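Local coordinates for protein proteasome accessory factor B/C (PafBC) (Paenarthrobacter aurescens, PDB 6SJ9) that regulates transcription in the bacterial DNA damage response, probably binding DNA through its winged helix-turn-helix domains, at residues 99-104 with 431-436; 104-109 with 385-390; 142-147 with 600-605; 349-354 with 374-379; 437-442 with 575-580. All blocks are in the same frame, centred on the assembly; numbering follows the deposited sequence.

PafBC illustrates how the chemistry of a contact follows its depth in the fold. Contact 1 is fully buried and runs on close backbones and small apolar groups. Contacts 2 and 5 are partly buried, and each adds a hydrogen bond from a side-chain nitrogen: an amide to a helix carbonyl in contact 2, a guanidinium to a carboxylate in contact 5. At the surface, contact 3 is a long ion pair and contact 4 a CH-pi contact of arginine methylenes on a phenyl ring. Helix 95-118 serves contacts 1 and 2, and helix 427-441 contacts 1 and 5. Contact 4 sits on the turn leading into helix 378-389, whose last turn serves contact 2; contact 3 joins a loop to the end of a short helix.

Contact 1: 99-104 with 431-436; sequences TVLLLA and AALLTG
Ala104 and Gly436 meet where helix 95-118 crosses helix 427-441, and their small size sets the spacing. The CA atoms of Ala104 and Gly436 lie only 4.1 Å apart, and Ala104 O receives a CA-H...O contact from Gly436 CA at 3.5 Å, nearly straight with 166° at the hydrogen. Any side chain on Gly436 would run into that carbonyl oxygen, which explains why the position suits glycine. The methyl of Ala104 is directed at the partner helix and rests on its backbone, with CB 3.7 Å from Gly436 C and 3.9 Å from Leu433 O.

Beside this backbone contact two leucines fill the flank. CG of Leu433 is set opposite its own carbonyl carbon (chi1 -70°), which places it beside the backbone N and brings CD2 to the partner helix. Leu433 CD2 lies 4.0 Å from Leu101 O and 4.2 Å from Leu101 CG, thus touching a backbone oxygen and a branch point together. Leu101 also leaves its helix at a slant and turns its isobutyl end into the interface. Phe425 touches both leucines, and Leu101 continues onto Val461 of helix 457-469, so the pair merges into a larger apolar core.

No hydrogen bond crosses between the segments. The axes of the two segments approach to 8.7 Å at 91°, and the arrangement is a near-perpendicular helix crossing with alanine and glycine at the point of closest approach, fixing a helix of the PafC helix-turn-helix domain against helix 95-118.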
# COMPACT_ATOMS: atom_id res chain seq x y z
N THR A 99 -7.61 9.43 -1.87
CA THR A 99 -6.55 8.92 -2.73
C THR A 99 -5.18 9.10 -2.08
O THR A 99 -4.38 8.17 -2.09
CB THR A 99 -6.59 9.62 -4.09
OG1 THR A 99 -7.91 9.55 -4.63
CG2 THR A 99 -5.61 8.97 -5.07
N VAL A 100 -4.93 10.25 -1.46
CA VAL A 100 -3.70 10.45 -0.71
C VAL A 100 -3.56 9.39 0.36
O VAL A 100 -2.52 8.75 0.52
CB VAL A 100 -3.68 11.84 -0.07
CG1 VAL A 100 -2.43 11.93 0.90
CG2 VAL A 100 -3.67 12.89 -1.12
N LEU A 101 -4.66 9.16 1.08
CA LEU A 101 -4.66 8.18 2.14
C LEU A 101 -4.29 6.80 1.63
O LEU A 101 -3.77 5.97 2.38
CB LEU A 101 -6.04 8.18 2.78
CG LEU A 101 -6.10 7.58 4.15
CD1 LEU A 101 -5.23 8.41 5.02
CD2 LEU A 101 -7.51 7.61 4.56
N LEU A 102 -4.62 6.53 0.38
CA LEU A 102 -4.30 5.25 -0.25
C LEU A 102 -2.80 5.07 -0.44
O LEU A 102 -2.25 3.99 -0.18
CB LEU A 102 -5.00 5.22 -1.60
CG LEU A 102 -4.81 4.05 -2.53
CD1 LEU A 102 -4.87 2.77 -1.72
CD2 LEU A 102 -6.00 4.11 -3.54
N LEU A 103 -2.10 6.13 -0.82
CA LEU A 103 -0.66 6.04 -0.95
C LEU A 103 -0.04 5.87 0.43
O LEU A 103 0.88 5.09 0.61
CB LEU A 103 -0.14 7.30 -1.68
CG LEU A 103 1.33 7.31 -1.99
CD1 LEU A 103 1.75 6.06 -2.67
CD2 LEU A 103 1.69 8.60 -2.80
N ALA A 104 -0.59 6.59 1.42
CA ALA A 104 -0.08 6.49 2.77
C ALA A 104 -0.19 5.06 3.30
O ALA A 104 0.70 4.57 3.99
CB ALA A 104 -0.87 7.45 3.68
N ALA A 431 -3.38 5.53 13.46
CA ALA A 431 -1.97 5.71 13.72
C ALA A 431 -1.13 5.15 12.59
O ALA A 431 -0.15 5.78 12.15
CB ALA A 431 -1.54 5.05 15.04
N ALA A 432 -1.49 3.96 12.10
CA ALA A 432 -0.72 3.36 10.99
C ALA A 432 -0.72 4.28 9.79
O ALA A 432 0.32 4.54 9.18
CB ALA A 432 -1.31 1.99 10.61
N LEU A 433 -1.91 4.79 9.44
CA LEU A 433 -2.04 5.67 8.29
C LEU A 433 -1.29 6.99 8.49
O LEU A 433 -0.69 7.51 7.54
CB LEU A 433 -3.54 5.91 8.02
CG LEU A 433 -4.33 4.70 7.48
CD1 LEU A 433 -5.78 4.99 7.61
CD2 LEU A 433 -3.97 4.48 6.06
N LEU A 434 -1.30 7.53 9.72
CA LEU A 434 -0.56 8.76 10.01
C LEU A 434 0.92 8.57 9.79
O LEU A 434 1.64 9.52 9.48
CB LEU A 434 -0.76 9.21 11.45
CG LEU A 434 -2.06 9.97 11.59
CD1 LEU A 434 -2.44 10.13 13.06
CD2 LEU A 434 -1.86 11.35 10.89
N THR A 435 1.42 7.37 10.02
CA THR A 435 2.82 7.14 9.74
C THR A 435 3.11 7.29 8.26
O THR A 435 4.11 7.90 7.87
CB THR A 435 3.23 5.77 10.25
OG1 THR A 435 3.00 5.79 11.67
CG2 THR A 435 4.73 5.56 9.99
N GLY A 436 2.24 6.73 7.40
CA GLY A 436 2.43 6.88 5.96
C GLY A 436 2.25 8.33 5.54
O GLY A 436 3.00 8.85 4.70

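Contact 2: 104-109 with 385-390; sequences AAQLWE and LKILIC
Gln106 reaches from helix 95-118 to the last turn of helix 378-389 and donates a hydrogen from NE2 to Ile387 O. The bond is short, 2.8 Å between Gln106 NE2 and Ile387 O, with an angle of 155° at the hydrogen. The oxygen lies close to the plane of the glutamine amide, whereas the nitrogen approaches the peptide carbonyl tilted by 25° from its plane. An extended chain beyond CG carries the amide straight across, to meet the side chain of Ile387 at about a right angle.

Ile387 contributes more than its carbonyl. Its CG2 methyl comes within 4.0 Å of Gln106 OE1, packing against the other end of the amide; the same CG2 methyl also packs on Met352, and the side chain touches Gln348 of helix 346-360. Leu388 O lies near, 3.6 Å from Gln106 NE2, but is not a hydrogen-bond partner, and the Leu388 side chain turns inward to Leu359. Ser391 OG also bonds to Ile387 O, giving that oxygen a second side-chain partner. Replacing Gln106 by a leucine would probably leave Ile387 O without its amide donor and weaken the tie between the two helices.

By its place as third helix of the domain, ahead of the strand pair 404-407 and 410-413, helix 378-389 probably corresponds to the recognition helix of a winged helix-turn-helix, here held at its C-terminal turn.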
# COMPACT_ATOMS: atom_id res chain seq x y z
N ALA A 104 -0.59 6.59 1.42
CA ALA A 104 -0.08 6.49 2.77
C ALA A 104 -0.19 5.06 3.30
O ALA A 104 0.70 4.57 3.99
CB ALA A 104 -0.87 7.45 3.68
N ALA A 105 -1.30 4.39 3.03
CA ALA A 105 -1.47 3.02 3.51
C ALA A 105 -0.46 2.11 2.88
O ALA A 105 0.01 1.15 3.52
CB ALA A 105 -2.91 2.53 3.21
N GLN A 106 -0.07 2.39 1.62
CA GLN A 106 0.96 1.59 1.01
C GLN A 106 2.29 1.81 1.69
O GLN A 106 3.10 0.87 1.82
CB GLN A 106 1.09 1.91 -0.48
CG GLN A 106 -0.10 1.46 -1.32
CD GLN A 106 0.17 1.67 -2.84
OE1 GLN A 106 1.12 1.08 -3.42
NE2 GLN A 106 -0.68 2.47 -3.49
N LEU A 107 2.58 3.06 2.09
CA LEU A 107 3.87 3.25 2.78
C LEU A 107 3.89 2.53 4.11
O LEU A 107 4.90 1.95 4.49
CB LEU A 107 4.16 4.73 2.98
CG LEU A 107 4.26 5.57 1.68
CD1 LEU A 107 4.87 6.90 2.04
CD2 LEU A 107 5.11 4.90 0.51
N TRP A 108 2.78 2.60 4.86
CA TRP A 108 2.72 1.97 6.17
C TRP A 108 3.01 0.48 6.05
O TRP A 108 3.77 -0.10 6.83
CB TRP A 108 1.33 2.18 6.81
CG TRP A 108 1.12 1.13 7.88
CD1 TRP A 108 0.34 0.03 7.81
CD2 TRP A 108 1.74 1.10 9.18
NE1 TRP A 108 0.43 -0.69 8.97
CE2 TRP A 108 1.28 -0.05 9.83
CE3 TRP A 108 2.67 1.93 9.83
CZ2 TRP A 108 1.70 -0.41 11.11
CZ3 TRP A 108 3.08 1.58 11.13
CH2 TRP A 108 2.59 0.41 11.76
N GLU A 109 2.37 -0.15 5.06
CA GLU A 109 2.52 -1.58 4.86
C GLU A 109 3.98 -1.94 4.65
O GLU A 109 4.48 -2.88 5.28
CB GLU A 109 1.65 -2.02 3.68
CG GLU A 109 1.94 -3.41 3.17
CD GLU A 109 0.83 -3.95 2.29
OE1 GLU A 109 -0.35 -4.02 2.72
OE2 GLU A 109 1.12 -4.28 1.14
N LEU A 385 0.14 5.44 -12.16
CA LEU A 385 -1.25 5.31 -11.77
C LEU A 385 -1.55 3.90 -11.28
O LEU A 385 -2.35 3.74 -10.35
CB LEU A 385 -2.19 5.69 -12.93
CG LEU A 385 -2.18 7.17 -13.27
CD1 LEU A 385 -2.89 7.49 -14.57
CD2 LEU A 385 -2.88 7.92 -12.16
N LYS A 386 -0.93 2.88 -11.88
CA LYS A 386 -1.13 1.51 -11.40
C LYS A 386 -0.62 1.36 -9.96
O LYS A 386 -1.24 0.67 -9.15
CB LYS A 386 -0.43 0.49 -12.32
CG LYS A 386 -1.19 0.25 -13.70
CD LYS A 386 -0.24 -0.42 -14.75
CE LYS A 386 0.50 -1.70 -14.24
NZ LYS A 386 1.54 -2.15 -15.27
N ILE A 387 0.52 1.96 -9.64
CA ILE A 387 1.01 1.92 -8.26
C ILE A 387 0.01 2.59 -7.34
O ILE A 387 -0.32 2.08 -6.27
CB ILE A 387 2.38 2.60 -8.15
CG1 ILE A 387 3.44 1.77 -8.87
CG2 ILE A 387 2.75 2.76 -6.62
CD1 ILE A 387 4.64 2.58 -9.26
N LEU A 388 -0.52 3.75 -7.77
CA LEU A 388 -1.34 4.55 -6.90
C LEU A 388 -2.74 3.95 -6.70
O LEU A 388 -3.23 3.85 -5.56
CB LEU A 388 -1.48 5.99 -7.47
CG LEU A 388 -2.42 6.93 -6.70
CD1 LEU A 388 -1.79 7.18 -5.33
CD2 LEU A 388 -2.62 8.29 -7.40
N ILE A 389 -3.42 3.57 -7.78
CA ILE A 389 -4.85 3.25 -7.67
C ILE A 389 -5.20 1.84 -8.13
O ILE A 389 -6.38 1.50 -8.12
CB ILE A 389 -5.73 4.25 -8.46
CG1 ILE A 389 -5.41 4.15 -9.95
CG2 ILE A 389 -5.63 5.64 -7.99
CD1 ILE A 389 -6.35 4.99 -10.78
N CYS A 390 -4.24 1.06 -8.61
CA CYS A 390 -4.49 -0.31 -9.07
C CYS A 390 -3.75 -1.33 -8.23
O CYS A 390 -3.42 -2.42 -8.70
CB CYS A 390 -4.11 -0.49 -10.56
SG CYS A 390 -4.88 0.74 -11.66

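Contact 3: 142-147 with 600-605; sequences RIKPAG and ADDYYA
Lys144 and Asp602 face each other from opposite directions, joining the loop ahead of helix 147-159 to a short helix of the second WCX domain, whose four-stranded sheet has the strand order 2-3-1-4 of a ferredoxin-like fold. Helix 599-602 closes in a Schellman motif, with Asp602 on its last turn.

In the first shell, the carbon end of the lysine lies nearer the carboxylate than its amine. Lys144 CE is 3.0 Å from Asp602 OD2, a tight approach, whereas Lys144 NZ stays 3.8 Å from the same oxygen, a long ion pair. The chain is bent at chi3 (124°) and chi4 (-105°), both far from staggered values, so the placing of the lysine end is doubtful.

The second shell gives the aspartate a firmer mate. Asp602 OD1 forms a salt bridge with Arg341, and Asp601 OD1 accepts from the backbone nitrogen of Arg341. Two cations near the C-terminal end of a helix may offset the charge that an aspartate there would otherwise add. In the loop 142-147, Arg142 bonds by its backbone oxygen to Gln634 and by its guanidinium to Glu109.

Farther out the helix end itself is fixed: Tyr604, with positive phi, lets Ala605 N bond to Ala600 O at 2.9 Å. Tyr604 also turns its ring beneath Asp602 O, which sits 3.6 Å above the ring plane, offset toward the rim.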
# COMPACT_ATOMS: atom_id res chain seq x y z
N ARG A 142 -2.25 -8.68 -0.18
CA ARG A 142 -2.62 -7.61 -1.09
C ARG A 142 -3.35 -8.22 -2.28
O ARG A 142 -2.77 -9.00 -3.05
CB ARG A 142 -1.39 -6.82 -1.52
CG ARG A 142 -1.78 -5.57 -2.27
CD ARG A 142 -2.32 -4.55 -1.31
NE ARG A 142 -1.26 -3.87 -0.58
CZ ARG A 142 -1.14 -2.55 -0.54
NH1 ARG A 142 -0.15 -2.00 0.15
NH2 ARG A 142 -2.00 -1.79 -1.22
N ILE A 143 -4.63 -7.91 -2.39
CA ILE A 143 -5.45 -8.41 -3.47
C ILE A 143 -5.59 -7.31 -4.48
O ILE A 143 -6.15 -6.25 -4.18
CB ILE A 143 -6.83 -8.86 -3.00
CG1 ILE A 143 -6.71 -9.81 -1.81
CG2 ILE A 143 -7.57 -9.47 -4.23
CD1 ILE A 143 -6.17 -11.15 -2.13
N LYS A 144 -5.03 -7.49 -5.66
CA LYS A 144 -5.10 -6.41 -6.62
C LYS A 144 -5.39 -7.00 -7.98
O LYS A 144 -5.19 -8.20 -8.19
CB LYS A 144 -3.78 -5.62 -6.57
CG LYS A 144 -2.61 -6.35 -7.10
CD LYS A 144 -1.51 -5.40 -7.56
CE LYS A 144 -0.22 -5.75 -6.84
NZ LYS A 144 0.20 -4.81 -5.74
N PRO A 145 -5.93 -6.21 -8.91
CA PRO A 145 -6.13 -6.74 -10.26
C PRO A 145 -4.77 -7.00 -10.87
O PRO A 145 -3.82 -6.26 -10.61
CB PRO A 145 -6.88 -5.61 -10.98
CG PRO A 145 -6.41 -4.36 -10.27
CD PRO A 145 -6.32 -4.80 -8.80
N ALA A 146 -4.68 -8.07 -11.64
CA ALA A 146 -3.45 -8.46 -12.33
C ALA A 146 -2.87 -7.32 -13.17
O ALA A 146 -3.58 -6.70 -13.97
CB ALA A 146 -3.75 -9.66 -13.23
N GLY A 147 -1.58 -7.01 -12.95
CA GLY A 147 -0.95 -5.97 -13.73
C GLY A 147 -1.00 -6.23 -15.24
O GLY A 147 -1.17 -5.30 -16.03
N ALA A 600 6.58 -9.15 -11.40
CA ALA A 600 7.97 -8.71 -11.52
C ALA A 600 8.12 -7.22 -11.30
O ALA A 600 9.19 -6.76 -10.88
CB ALA A 600 8.56 -9.08 -12.89
N ASP A 601 7.08 -6.44 -11.65
CA ASP A 601 7.10 -4.99 -11.36
C ASP A 601 6.81 -4.70 -9.89
O ASP A 601 7.48 -3.87 -9.26
CB ASP A 601 6.07 -4.30 -12.24
CG ASP A 601 6.50 -4.21 -13.71
OD1 ASP A 601 7.72 -4.10 -14.02
OD2 ASP A 601 5.57 -4.30 -14.54
N ASP A 602 5.81 -5.38 -9.34
CA ASP A 602 5.45 -5.16 -7.95
C ASP A 602 6.65 -5.39 -7.03
O ASP A 602 6.76 -4.71 -6.00
CB ASP A 602 4.30 -6.10 -7.56
CG ASP A 602 3.03 -5.84 -8.37
OD1 ASP A 602 2.94 -4.80 -9.08
OD2 ASP A 602 2.15 -6.72 -8.35
N TYR A 603 7.57 -6.30 -7.39
CA TYR A 603 8.71 -6.58 -6.53
C TYR A 603 10.02 -6.07 -7.11
O TYR A 603 11.10 -6.51 -6.69
CB TYR A 603 8.74 -8.09 -6.23
CG TYR A 603 7.58 -8.50 -5.30
CD1 TYR A 603 6.30 -8.73 -5.81
CD2 TYR A 603 7.75 -8.57 -3.91
CE1 TYR A 603 5.22 -9.08 -4.96
CE2 TYR A 603 6.66 -8.92 -3.05
CZ TYR A 603 5.40 -9.17 -3.59
OH TYR A 603 4.31 -9.50 -2.77
N TYR A 604 9.95 -5.12 -8.05
CA TYR A 604 11.13 -4.41 -8.57
C TYR A 604 12.23 -5.39 -8.99
O TYR A 604 13.38 -5.26 -8.59
CB TYR A 604 11.68 -3.40 -7.55
CG TYR A 604 10.59 -2.72 -6.72
CD1 TYR A 604 9.75 -1.76 -7.29
CD2 TYR A 604 10.37 -3.09 -5.40
CE1 TYR A 604 8.73 -1.18 -6.57
CE2 TYR A 604 9.36 -2.51 -4.65
CZ TYR A 604 8.54 -1.55 -5.26
OH TYR A 604 7.54 -1.00 -4.49
N ALA A 605 11.87 -6.36 -9.82
CA ALA A 605 12.79 -7.42 -10.20
C ALA A 605 14.16 -6.88 -10.62
O ALA A 605 14.27 -5.94 -11.41
CB ALA A 605 12.19 -8.22 -11.35

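Contact 4: 349-354 with 374-379; sequences LARMLQ and FGISRK
Arg351 and Phe374 make a CH-pi contact in which the arginine presents carbon, not charge. CG of Arg351 sits over the phenyl face, 4.0 Å from the Phe374 ring centroid and 14° off the normal. Because CG is turned opposite the backbone N (chi1 177°), the chain leaves helix 346-360 along the ring, and CD of Arg351 follows at 3.8 Å from Phe374 CG.

Beyond the bend at chi3 the contact is a methyl laid on the guanidinium. Ile376 approaches from the opposite direction and sets its CD1 over one face, 3.5 Å from Arg351 NE.

A polar edge contact completes the set. OE1 of Gln354 lies in the plane of the Phe374 ring, 3.3 Å from Phe374 CE1, where the ring's hydrogens point outward; amide and ring planes differ by 28°.

Residues 374-379 form the turn of the helix-turn-helix: Gly375 ends helix 367-374 in a Schellman motif, and Ser377 caps the start of helix 378-389. No hydrogen bond spans the two segments. The chemistry implies a division of labour, with the arginine's methylenes gripping the turn while its guanidinium forms a salt bridge with Asp384 of helix 378-389.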
# COMPACT_ATOMS: atom_id res chain seq x y z
N LEU A 349 7.00 9.60 -5.81
CA LEU A 349 5.98 9.81 -4.79
C LEU A 349 5.42 11.21 -4.88
O LEU A 349 4.21 11.39 -4.80
CB LEU A 349 6.53 9.57 -3.40
CG LEU A 349 6.81 8.08 -3.23
CD1 LEU A 349 7.71 8.07 -2.09
CD2 LEU A 349 5.58 7.20 -2.97
N ALA A 350 6.29 12.21 -5.05
CA ALA A 350 5.81 13.58 -5.15
C ALA A 350 4.95 13.76 -6.39
O ALA A 350 3.91 14.40 -6.33
CB ALA A 350 6.98 14.56 -5.18
N ARG A 351 5.36 13.17 -7.52
CA ARG A 351 4.54 13.27 -8.72
C ARG A 351 3.17 12.61 -8.52
O ARG A 351 2.15 13.16 -8.93
CB ARG A 351 5.29 12.66 -9.91
CG ARG A 351 4.48 12.65 -11.23
CD ARG A 351 5.35 12.27 -12.41
NE ARG A 351 5.72 10.85 -12.37
CZ ARG A 351 6.95 10.39 -12.22
NH1 ARG A 351 7.97 11.24 -12.11
NH2 ARG A 351 7.19 9.07 -12.20
N MSE A 352 3.13 11.45 -7.91
CA MSE A 352 1.85 10.77 -7.65
C MSE A 352 0.94 11.62 -6.81
O MSE A 352 -0.26 11.61 -7.08
CB MSE A 352 1.99 9.38 -6.98
CG MSE A 352 2.50 8.36 -7.94
SE MSE A 352 2.94 6.55 -7.20
CE MSE A 352 4.45 7.02 -6.10
N LEU A 353 1.46 12.34 -5.81
CA LEU A 353 0.60 13.26 -5.09
C LEU A 353 -0.00 14.30 -6.03
O LEU A 353 -1.16 14.70 -5.87
CB LEU A 353 1.37 13.94 -3.96
CG LEU A 353 1.71 13.02 -2.79
CD1 LEU A 353 2.57 13.77 -1.86
CD2 LEU A 353 0.43 12.54 -2.09
N GLN A 354 0.78 14.78 -7.01
CA GLN A 354 0.37 15.81 -7.94
C GLN A 354 -0.55 15.28 -9.02
O GLN A 354 -1.11 16.06 -9.78
CB GLN A 354 1.61 16.46 -8.58
CG GLN A 354 2.33 17.39 -7.63
CD GLN A 354 3.74 17.70 -8.08
OE1 GLN A 354 4.05 17.70 -9.26
NE2 GLN A 354 4.64 17.86 -7.10
N PHE A 374 4.51 16.41 -17.23
CA PHE A 374 5.56 15.98 -16.31
C PHE A 374 6.85 15.55 -17.01
O PHE A 374 7.84 15.24 -16.33
CB PHE A 374 5.04 14.83 -15.41
CG PHE A 374 4.12 15.31 -14.34
CD1 PHE A 374 4.61 15.96 -13.23
CD2 PHE A 374 2.78 15.12 -14.46
CE1 PHE A 374 3.76 16.42 -12.26
CE2 PHE A 374 1.93 15.57 -13.50
CZ PHE A 374 2.43 16.24 -12.39
N GLY A 375 6.88 15.51 -18.34
CA GLY A 375 8.12 15.17 -19.03
C GLY A 375 8.47 13.71 -18.98
O GLY A 375 9.65 13.36 -19.08
N ILE A 376 7.47 12.83 -18.83
CA ILE A 376 7.70 11.40 -18.81
C ILE A 376 6.87 10.76 -19.90
O ILE A 376 5.98 11.37 -20.48
CB ILE A 376 7.34 10.78 -17.43
CG1 ILE A 376 5.87 11.10 -17.08
CG2 ILE A 376 8.31 11.33 -16.38
CD1 ILE A 376 5.31 10.42 -15.83
N SER A 377 7.19 9.51 -20.19
CA SER A 377 6.46 8.80 -21.21
C SER A 377 5.03 8.47 -20.76
O SER A 377 4.70 8.42 -19.57
CB SER A 377 7.20 7.51 -21.61
OG SER A 377 7.09 6.51 -20.62
N ARG A 378 4.18 8.18 -21.75
CA ARG A 378 2.83 7.70 -21.49
C ARG A 378 2.86 6.48 -20.58
O ARG A 378 2.13 6.40 -19.59
CB ARG A 378 2.16 7.37 -22.83
CG ARG A 378 0.73 6.89 -22.74
CD ARG A 378 0.14 6.39 -24.10
NE ARG A 378 -0.98 5.48 -23.83
CZ ARG A 378 -0.84 4.16 -23.75
NH1 ARG A 378 0.35 3.58 -23.97
NH2 ARG A 378 -1.91 3.39 -23.49
N LYS A 379 3.74 5.53 -20.89
CA LYS A 379 3.79 4.29 -20.13
C LYS A 379 4.30 4.51 -18.71
O LYS A 379 3.89 3.80 -17.78
CB LYS A 379 4.70 3.28 -20.82
CG LYS A 379 4.09 2.60 -22.03
CD LYS A 379 3.22 1.49 -21.56
CE LYS A 379 3.84 0.19 -21.94
NZ LYS A 379 3.44 -0.25 -23.29

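Contact 5: 437-442 with 575-580; sequences LAMLGD and PARLFT
Met439 and Asp442, near the C-terminal end of helix 427-441, approach the guanidinium of Arg577 from its face and its edge. Arg577 belongs to the loop between strands 562-563 and 586-592, and the contact joins that loop to the PafC helix-turn-helix domain. Tyr528, on the Sm-like sheet of the second WYL domain, makes a cation-pi contact with Arg577 and also touches Met439, which brings that sheet into the junction.

Over the face lies Met439, modelled as selenomethionine. Bends at chi2 (-63°) and chi3 fold the chain so that SE sits above the guanidinium toward its rim, while Met439 CE comes to 3.6 Å from Arg577 NE. Met439 CE is also 4.2 Å from Leu578 CG, which lets one terminal carbon bridge a charged and an apolar neighbour.

At the edge stands Asp442, crossing the arginine at about a right angle. Arg577 NH2 donates to Asp442 OD2 at 2.8 Å, 163° at the hydrogen, within a salt bridge. The oxygen stays near the guanidinium plane and uses its anti lone pair, and the carboxylate plane is turned 36° from the guanidinium. A leucine in place of Arg577 would probably leave Asp442 without its charged mate and remove the flat surface on which Met439 rests.

Two waters complete the edge. Water 2 joins Asp442 OD2 to Arg577 NH1, at 2.8 Å from that nitrogen. Arg577 NH2, already bonded to the carboxylate, also donates to water 1 at 2.8 Å, and that water lies 2.9 Å from Met439 O.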
# COMPACT_ATOMS: atom_id res chain seq x y z
N LEU A 437 1.29 9.03 6.18
CA LEU A 437 1.09 10.43 5.85
C LEU A 437 2.28 11.27 6.29
O LEU A 437 2.62 12.25 5.63
CB LEU A 437 -0.21 10.95 6.50
CG LEU A 437 -1.50 10.34 5.90
CD1 LEU A 437 -2.67 10.66 6.81
CD2 LEU A 437 -1.78 10.92 4.50
N ALA A 438 2.92 10.93 7.42
CA ALA A 438 4.04 11.76 7.84
C ALA A 438 5.25 11.58 6.92
O ALA A 438 6.00 12.53 6.69
CB ALA A 438 4.37 11.50 9.32
N MSE A 439 5.44 10.38 6.39
CA MSE A 439 6.51 10.21 5.39
C MSE A 439 6.15 11.05 4.13
O MSE A 439 7.00 11.77 3.60
CB MSE A 439 6.67 8.75 5.05
CG MSE A 439 7.26 7.87 6.15
SE MSE A 439 9.12 8.46 6.59
CE MSE A 439 10.18 7.32 5.47
N LEU A 440 4.90 10.96 3.66
CA LEU A 440 4.48 11.79 2.54
C LEU A 440 4.68 13.27 2.85
O LEU A 440 5.08 14.05 1.98
CB LEU A 440 3.01 11.54 2.15
CG LEU A 440 2.74 10.16 1.56
CD1 LEU A 440 1.23 9.93 1.28
CD2 LEU A 440 3.55 10.00 0.24
N GLY A 441 4.40 13.67 4.09
CA GLY A 441 4.57 15.06 4.49
C GLY A 441 6.01 15.49 4.61
O GLY A 441 6.29 16.70 4.60
N ASP A 442 6.93 14.55 4.69
CA ASP A 442 8.34 14.90 4.77
C ASP A 442 9.04 14.99 3.39
O ASP A 442 10.24 15.25 3.35
CB ASP A 442 9.04 13.89 5.70
CG ASP A 442 10.38 14.39 6.21
OD1 ASP A 442 10.41 15.57 6.63
OD2 ASP A 442 11.37 13.62 6.22
N PRO A 575 16.08 5.14 -4.55
CA PRO A 575 14.77 4.87 -3.99
C PRO A 575 14.48 5.76 -2.78
O PRO A 575 15.37 6.21 -2.06
CB PRO A 575 14.85 3.39 -3.61
CG PRO A 575 16.03 2.83 -4.41
CD PRO A 575 16.98 3.97 -4.48
N ALA A 576 13.20 6.01 -2.57
CA ALA A 576 12.79 6.66 -1.35
C ALA A 576 13.03 5.70 -0.17
O ALA A 576 13.27 4.50 -0.34
CB ALA A 576 11.32 7.02 -1.45
N ARG A 577 12.91 6.23 1.04
CA ARG A 577 13.48 5.56 2.20
C ARG A 577 12.86 4.19 2.48
O ARG A 577 13.56 3.30 2.98
CB ARG A 577 13.33 6.46 3.42
CG ARG A 577 14.38 7.52 3.47
CD ARG A 577 14.09 8.45 4.68
NE ARG A 577 12.99 9.37 4.40
CZ ARG A 577 12.67 10.41 5.19
NH1 ARG A 577 13.38 10.66 6.29
NH2 ARG A 577 11.66 11.21 4.86
N LEU A 578 11.56 4.00 2.23
CA LEU A 578 10.94 2.69 2.47
C LEU A 578 11.13 1.74 1.31
O LEU A 578 10.52 0.66 1.31
CB LEU A 578 9.42 2.84 2.73
CG LEU A 578 9.14 3.51 4.07
CD1 LEU A 578 7.65 3.74 4.29
CD2 LEU A 578 9.71 2.56 5.16
N PHE A 579 11.87 2.13 0.27
CA PHE A 579 12.00 1.32 -0.93
C PHE A 579 13.44 0.86 -1.25
O PHE A 579 13.64 0.12 -2.23
CB PHE A 579 11.40 2.09 -2.10
CG PHE A 579 9.90 2.32 -1.99
CD1 PHE A 579 9.41 3.43 -1.34
CD2 PHE A 579 9.00 1.36 -2.44
CE1 PHE A 579 8.05 3.67 -1.24
CE2 PHE A 579 7.60 1.59 -2.38
CZ PHE A 579 7.13 2.75 -1.76
N THR A 580 14.45 1.27 -0.48
CA THR A 580 15.82 0.81 -0.76
C THR A 580 15.94 -0.68 -0.47
O THR A 580 15.23 -1.21 0.38
CB THR A 580 16.85 1.59 0.06
OG1 THR A 580 16.54 1.52 1.45
CG2 THR A 580 16.88 3.05 -0.34
O HOH W 1 9.77 11.40 2.77
O HOH W 2 13.09 13.00 7.88